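Local structure of thermosome subunit (Methanococcoides burtonii, 3AQ1) at residues P98-I112 / K121-R133. The protein probably binds and hydrolyses ATP to assist the folding of unfolded proteins, as other group II chaperonins of the TCP-1 family do. Numbering follows the deposited sequence.
Sequences PDDEAALIKIAGTAI and KEKLSALTVKAVR
The guanidinium of Arg133 has Pro98 O over one face, 3.6 Å above the plane and displaced from the centre of the group. Glu101 CB lies at its edge, in plane. The Glu101 carboxylate forms a salt bridge with it, OE2 to Arg133 NH1 at 2.8 Å. The two flat groups are turned 61° apart, and the side chains cross at about a right angle. A bend at chi3 (65°) brings the Arg133 guanidinium round to Glu101. Asp99 adds a second negative charge nearby, beyond salt-bridge range, which may further stabilise the arginine charge.

Val129 is a knob in a hole made by Glu101, Leu104, Ile105 and Ala108. Val129 CG2 packs 3.7 Å from Ile105 CG1 and also meets Leu104 CB. CG1 turns to Leu104 CB and Glu101 CG. One turn back, Ser125 CB rests on Ile105 O, and Ser125 OG lies 3.6 Å from Gly109 CA. Ser125 OG makes a hydrogen bond to Lys121 O of its own helix, 2.7 Å. Ile112 CD1 meets Leu124 CD2 at 3.8 Å. Lys121 closes this end with a weak hydrogen bond from NZ to Gly109 O.

Thr128 CG2 touches Ala108 CB, and both residues also pack on helix 332-355. The axes of helices 101-109 and 121-132 come within 8.5 Å of each other, at an angle of 117°. The two helices cross steeply, with Val129 as a single knob in a hole of the other helix. Joined by a short connection and backed by a third helix, they are probably part of the helical intermediate domain between the equatorial and apical domains, as in other group II chaperonins.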
# COMPACT_ATOMS: atom_id res chain seq x y z
N PRO A 98 13.60 7.19 2.19
CA PRO A 98 13.62 6.36 0.98
C PRO A 98 15.03 5.90 0.72
O PRO A 98 15.25 5.10 -0.19
CB PRO A 98 13.21 7.34 -0.12
CG PRO A 98 12.50 8.44 0.57
CD PRO A 98 13.14 8.56 1.93
N ASP A 99 15.97 6.40 1.51
CA ASP A 99 17.38 6.10 1.34
C ASP A 99 17.88 5.06 2.30
O ASP A 99 18.81 4.33 1.99
CB ASP A 99 18.22 7.36 1.49
CG ASP A 99 18.23 8.21 0.23
OD1 ASP A 99 17.98 7.67 -0.88
OD2 ASP A 99 18.50 9.42 0.35
N ASP A 100 17.28 5.01 3.49
CA ASP A 100 17.70 4.05 4.52
C ASP A 100 17.32 2.64 4.08
O ASP A 100 16.29 2.10 4.47
CB ASP A 100 17.10 4.42 5.88
CG ASP A 100 17.78 3.67 7.03
OD1 ASP A 100 18.52 2.69 6.76
OD2 ASP A 100 17.56 4.06 8.20
N GLU A 101 18.16 2.05 3.24
CA GLU A 101 17.83 0.82 2.53
C GLU A 101 17.76 -0.41 3.43
O GLU A 101 16.83 -1.20 3.34
CB GLU A 101 18.83 0.60 1.40
CG GLU A 101 18.50 -0.57 0.51
CD GLU A 101 19.54 -0.79 -0.57
OE1 GLU A 101 20.18 -1.87 -0.55
OE2 GLU A 101 19.72 0.12 -1.43
N ALA A 102 18.75 -0.58 4.29
CA ALA A 102 18.76 -1.72 5.19
C ALA A 102 17.48 -1.76 6.03
O ALA A 102 16.95 -2.84 6.33
CB ALA A 102 19.99 -1.69 6.08
N ALA A 103 16.98 -0.59 6.39
CA ALA A 103 15.79 -0.50 7.22
C ALA A 103 14.53 -0.73 6.40
O ALA A 103 13.57 -1.34 6.89
CB ALA A 103 15.72 0.85 7.93
N LEU A 104 14.54 -0.24 5.16
CA LEU A 104 13.45 -0.51 4.23
C LEU A 104 13.34 -2.01 3.95
O LEU A 104 12.24 -2.56 3.89
CB LEU A 104 13.65 0.24 2.92
CG LEU A 104 13.40 1.74 2.93
CD1 LEU A 104 13.90 2.37 1.62
CD2 LEU A 104 11.93 2.01 3.15
N ILE A 105 14.48 -2.66 3.76
CA ILE A 105 14.52 -4.10 3.58
C ILE A 105 14.07 -4.85 4.82
O ILE A 105 13.45 -5.92 4.71
CB ILE A 105 15.92 -4.55 3.20
CG1 ILE A 105 16.14 -4.30 1.71
CG2 ILE A 105 16.10 -6.03 3.53
CD1 ILE A 105 17.21 -5.14 1.10
N LYS A 106 14.38 -4.30 5.99
CA LYS A 106 13.89 -4.85 7.25
C LYS A 106 12.38 -4.68 7.36
O LYS A 106 11.67 -5.61 7.76
CB LYS A 106 14.58 -4.18 8.44
CG LYS A 106 14.55 -4.98 9.73
CD LYS A 106 14.73 -4.04 10.93
CE LYS A 106 15.78 -4.53 11.91
NZ LYS A 106 15.37 -5.77 12.61
N ILE A 107 11.89 -3.49 7.01
CA ILE A 107 10.45 -3.21 7.02
C ILE A 107 9.70 -4.16 6.09
O ILE A 107 8.78 -4.86 6.53
CB ILE A 107 10.17 -1.72 6.69
CG1 ILE A 107 10.50 -0.86 7.91
CG2 ILE A 107 8.72 -1.49 6.27
CD1 ILE A 107 10.33 0.61 7.67
N ALA A 108 10.09 -4.22 4.82
CA ALA A 108 9.49 -5.14 3.86
C ALA A 108 9.50 -6.59 4.36
O ALA A 108 8.52 -7.31 4.17
CB ALA A 108 10.18 -5.03 2.49
N GLY A 109 10.60 -7.00 4.98
CA GLY A 109 10.69 -8.32 5.58
C GLY A 109 9.48 -8.67 6.45
O GLY A 109 9.02 -9.81 6.45
N THR A 110 8.96 -7.70 7.20
CA THR A 110 7.87 -7.98 8.13
C THR A 110 6.59 -8.46 7.44
O THR A 110 5.75 -9.11 8.07
CB THR A 110 7.52 -6.75 9.00
OG1 THR A 110 6.82 -5.77 8.22
CG2 THR A 110 8.78 -6.14 9.62
N ALA A 111 6.43 -8.15 6.16
CA ALA A 111 5.21 -8.52 5.44
C ALA A 111 5.31 -9.89 4.75
O ALA A 111 4.35 -10.38 4.16
CB ALA A 111 4.80 -7.43 4.43
N ILE A 112 6.47 -10.50 4.88
CA ILE A 112 6.81 -11.70 4.14
C ILE A 112 7.10 -12.83 5.12
O ILE A 112 8.23 -12.99 5.58
CB ILE A 112 8.07 -11.44 3.26
CG1 ILE A 112 7.89 -10.17 2.42
CG2 ILE A 112 8.40 -12.66 2.40
CD1 ILE A 112 9.07 -9.86 1.51
N LYS A 121 12.73 -14.82 1.77
CA LYS A 121 12.59 -13.57 2.53
C LYS A 121 13.61 -12.48 2.14
O LYS A 121 13.24 -11.34 1.87
CB LYS A 121 12.60 -13.87 4.03
CG LYS A 121 12.62 -12.66 4.94
CD LYS A 121 11.66 -12.88 6.09
CE LYS A 121 11.99 -11.99 7.27
NZ LYS A 121 10.89 -12.03 8.28
N GLU A 122 14.89 -12.82 2.09
CA GLU A 122 15.90 -11.85 1.70
C GLU A 122 15.67 -11.27 0.31
O GLU A 122 15.64 -10.05 0.13
CB GLU A 122 17.30 -12.46 1.78
CG GLU A 122 17.73 -12.92 3.16
CD GLU A 122 17.13 -14.27 3.57
OE1 GLU A 122 16.68 -15.05 2.70
OE2 GLU A 122 17.14 -14.56 4.79
N LYS A 123 15.51 -12.15 -0.68
CA LYS A 123 15.40 -11.74 -2.08
C LYS A 123 14.11 -11.00 -2.41
O LYS A 123 14.12 -10.05 -3.19
CB LYS A 123 15.57 -12.94 -3.03
CG LYS A 123 17.00 -13.47 -3.16
CD LYS A 123 17.00 -14.87 -3.80
CE LYS A 123 18.37 -15.55 -3.79
NZ LYS A 123 18.27 -16.97 -4.24
N LEU A 124 13.00 -11.42 -1.82
CA LEU A 124 11.75 -10.71 -2.06
C LEU A 124 11.76 -9.32 -1.42
O LEU A 124 11.13 -8.39 -1.91
CB LEU A 124 10.55 -11.52 -1.58
CG LEU A 124 9.24 -11.04 -2.18
CD1 LEU A 124 9.26 -11.21 -3.71
CD2 LEU A 124 8.08 -11.78 -1.57
N SER A 125 12.50 -9.18 -0.33
CA SER A 125 12.63 -7.89 0.34
C SER A 125 13.39 -6.90 -0.53
O SER A 125 12.99 -5.75 -0.70
CB SER A 125 13.33 -8.06 1.69
OG SER A 125 12.52 -8.81 2.56
N ALA A 126 14.50 -7.37 -1.08
CA ALA A 126 15.30 -6.60 -2.01
C ALA A 126 14.47 -6.14 -3.20
O ALA A 126 14.55 -5.00 -3.63
CB ALA A 126 16.48 -7.43 -2.49
N LEU A 127 13.67 -7.05 -3.72
CA LEU A 127 12.87 -6.76 -4.89
C LEU A 127 11.82 -5.71 -4.54
O LEU A 127 11.63 -4.75 -5.28
CB LEU A 127 12.22 -8.05 -5.41
CG LEU A 127 11.38 -7.96 -6.67
CD1 LEU A 127 12.16 -7.19 -7.71
CD2 LEU A 127 11.05 -9.36 -7.16
N THR A 128 11.15 -5.89 -3.40
CA THR A 128 10.19 -4.90 -2.92
C THR A 128 10.77 -3.49 -2.85
O THR A 128 10.17 -2.53 -3.32
CB THR A 128 9.69 -5.22 -1.52
OG1 THR A 128 9.04 -6.48 -1.52
CG2 THR A 128 8.72 -4.15 -1.09
N VAL A 129 11.95 -3.38 -2.24
CA VAL A 129 12.57 -2.09 -1.97
C VAL A 129 13.02 -1.39 -3.27
O VAL A 129 12.88 -0.18 -3.43
CB VAL A 129 13.72 -2.24 -0.94
CG1 VAL A 129 14.58 -0.99 -0.86
CG2 VAL A 129 13.16 -2.57 0.43
N LYS A 130 13.53 -2.18 -4.20
CA LYS A 130 13.99 -1.67 -5.48
C LYS A 130 12.83 -1.18 -6.36
O LYS A 130 12.99 -0.23 -7.13
CB LYS A 130 14.78 -2.76 -6.18
CG LYS A 130 15.26 -2.42 -7.56
CD LYS A 130 16.19 -3.52 -8.05
CE LYS A 130 16.64 -3.29 -9.49
NZ LYS A 130 17.43 -4.46 -9.98
N ALA A 131 11.68 -1.83 -6.25
CA ALA A 131 10.48 -1.45 -6.98
C ALA A 131 9.89 -0.18 -6.39
O ALA A 131 9.66 0.80 -7.10
CB ALA A 131 9.46 -2.58 -6.93
N VAL A 132 9.66 -0.20 -5.08
CA VAL A 132 9.10 0.95 -4.38
C VAL A 132 9.98 2.16 -4.57
O VAL A 132 9.51 3.20 -5.01
CB VAL A 132 8.90 0.68 -2.89
CG1 VAL A 132 8.78 1.98 -2.13
CG2 VAL A 132 7.65 -0.15 -2.69
N ARG A 133 11.27 2.03 -4.26
CA ARG A 133 12.21 3.14 -4.43
C ARG A 133 12.17 3.78 -5.80
O ARG A 133 12.62 4.91 -5.97
CB ARG A 133 13.65 2.70 -4.13
CG ARG A 133 14.01 2.76 -2.67
CD ARG A 133 15.38 2.21 -2.42
NE ARG A 133 16.42 3.02 -3.04
CZ ARG A 133 17.66 3.08 -2.58
NH1 ARG A 133 18.01 2.37 -1.51
NH2 ARG A 133 18.56 3.85 -3.19